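Local coordinates for mitotic checkpoint control protein kinase BUB1 (Drosophila melanogaster, PDB 6JKK) that serves in the mitotic checkpoint at the kinetochore and, in this kinase domain, probably binds ATP and phosphorylates protein substrates, at residues D155-V158 against V159-L162. Residues are numbered along the deposited sequence; the frame is centred on the assembly and turned at random.
Sequences DEYV and VMHL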
loop_
_atom_site.group_PDB
_atom_site.type_symbol
_atom_site.label_atom_id
_atom_site.label_comp_id
_atom_site.label_asym_id
_atom_site.label_seq_id
_atom_site.Cartn_x
_atom_site.Cartn_y
_atom_site.Cartn_z
ATOM N N ASP A 155 -10.042 1.853 -17.955
ATOM C CA ASP A 155 -10.132 3.114 -18.685
ATOM C C ASP A 155 -9.097 4.113 -18.183
ATOM O O ASP A 155 -8.899 4.257 -16.974
ATOM C CB ASP A 155 -11.529 3.706 -18.552
ATOM C CG ASP A 155 -11.682 5.005 -19.300
ATOM O OD1 ASP A 155 -12.135 4.976 -20.458
ATOM O OD2 ASP A 155 -11.357 6.061 -18.725
ATOM N N GLU A 156 -8.443 4.794 -19.122
ATOM C CA GLU A 156 -7.349 5.707 -18.803
ATOM C C GLU A 156 -7.741 6.741 -17.753
ATOM O O GLU A 156 -6.965 7.040 -16.846
ATOM C CB GLU A 156 -6.876 6.422 -20.075
ATOM C CG GLU A 156 -5.604 7.236 -19.868
ATOM C CD GLU A 156 -5.367 8.254 -20.954
ATOM O OE1 GLU A 156 -6.185 8.327 -21.897
ATOM O OE2 GLU A 156 -4.361 8.989 -20.863
ATOM N N TYR A 157 -8.947 7.283 -17.870
ATOM C CA TYR A 157 -9.379 8.338 -16.955
ATOM C C TYR A 157 -9.724 7.795 -15.569
ATOM O O TYR A 157 -9.474 8.458 -14.557
ATOM C CB TYR A 157 -10.511 9.162 -17.577
ATOM C CG TYR A 157 -9.988 10.075 -18.660
ATOM C CD1 TYR A 157 -9.762 9.603 -19.950
ATOM C CD2 TYR A 157 -9.680 11.399 -18.385
ATOM C CE1 TYR A 157 -9.268 10.434 -20.939
ATOM C CE2 TYR A 157 -9.185 12.234 -19.366
ATOM C CZ TYR A 157 -8.977 11.746 -20.635
ATOM O OH TYR A 157 -8.478 12.592 -21.602
ATOM N N VAL A 158 -10.262 6.579 -15.515
ATOM C CA VAL A 158 -10.422 5.905 -14.222
ATOM C C VAL A 158 -9.050 5.713 -13.570
ATOM O O VAL A 158 -8.892 5.918 -12.361
ATOM C CB VAL A 158 -11.168 4.558 -14.355
ATOM C CG1 VAL A 158 -11.153 3.807 -13.038
ATOM C CG2 VAL A 158 -12.601 4.795 -14.784
ATOM N N VAL A 159 -8.047 5.354 -14.371
ATOM C CA VAL A 159 -6.694 5.195 -13.831
ATOM C C VAL A 159 -6.145 6.537 -13.321
ATOM O O VAL A 159 -5.501 6.588 -12.269
ATOM C CB VAL A 159 -5.721 4.539 -14.841
ATOM C CG1 VAL A 159 -4.323 4.405 -14.237
ATOM C CG2 VAL A 159 -6.238 3.156 -15.275
ATOM N N MET A 160 -6.410 7.622 -14.047
ATOM C CA MET A 160 -5.979 8.941 -13.583
ATOM C C MET A 160 -6.581 9.261 -12.222
ATOM O O MET A 160 -5.904 9.811 -11.341
ATOM C CB MET A 160 -6.396 10.035 -14.561
ATOM C CG MET A 160 -5.807 9.919 -15.929
ATOM S SD MET A 160 -6.303 11.381 -16.837
ATOM C CE MET A 160 -6.038 10.772 -18.501
ATOM N N HIS A 161 -7.860 8.928 -12.053
ATOM C CA HIS A 161 -8.567 9.205 -10.796
ATOM C C HIS A 161 -7.957 8.415 -9.641
ATOM O O HIS A 161 -7.709 8.962 -8.552
ATOM C CB HIS A 161 -10.053 8.866 -10.947
ATOM C CG HIS A 161 -10.937 9.503 -9.913
ATOM N ND1 HIS A 161 -10.921 9.130 -8.588
ATOM C CD2 HIS A 161 -11.880 10.469 -10.022
ATOM C CE1 HIS A 161 -11.806 9.848 -7.918
ATOM N NE2 HIS A 161 -12.404 10.665 -8.767
ATOM N N LEU A 162 -7.718 7.127 -9.881
ATOM C CA LEU A 162 -7.106 6.256 -8.885
ATOM C C LEU A 162 -5.657 6.655 -8.595
ATOM O O LEU A 162 -5.209 6.571 -7.460
ATOM C CB LEU A 162 -7.166 4.793 -9.340
ATOM C CG LEU A 162 -8.542 4.135 -9.422
ATOM C CD1 LEU A 162 -8.433 2.703 -9.943
ATOM C CD2 LEU A 162 -9.216 4.154 -8.055
#
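V159 N gives its hydrogen to D155 O at 3.0 Å, the bond that closes the first turn of helix 156-175. D155 is the N-cap: its OD2 accepts from Y157 N at 2.8 Å, the donor lying above the carboxylate plane, and more weakly from V158 N, while OD1 is taken by Y327 OH.

One residue on, M160 N bonds to E156 O, and the M160 side chain then runs back over the first turn. With CG set beside its own backbone N (chi1 -62°) and the chain extended beyond it, the thioether reaches Y157 and points the same way as that ring. The methyl CE sits almost squarely over one face, 3.6 Å from the centroid of the Y157 ring and 13° off the normal, a CH-pi contact. SD meets the same ring obliquely, nearest at CD2, which M160 SD approaches to 3.7 Å. From another side E156 closes on the methyl, OE2 lying 3.4 Å from M160 CE; that carboxylate oxygen is already held by Q287 N and W291 NE1. L317, A320 and L321 of helix 310-322 also pack on the M160 side chain. Replacing Y157 with an alanine would probably leave the methionine methyl without its aromatic face and K324 NZ without the hydroxyl it bonds.

H161 N continues the pattern to Y157 O, and its ND1 hydrogen-bonds to Q165 NE2, further along the same helix. Last comes L162, whose N reaches V158 O at 3.0 Å while CD1 brushes V158 CG1 at 4.3 Å. The whole is an Asp-capped alpha-helical N-terminus with an i to i+3 Met-aromatic contact, at the start of helix 156-175 in the helical C-lobe of the protein kinase fold.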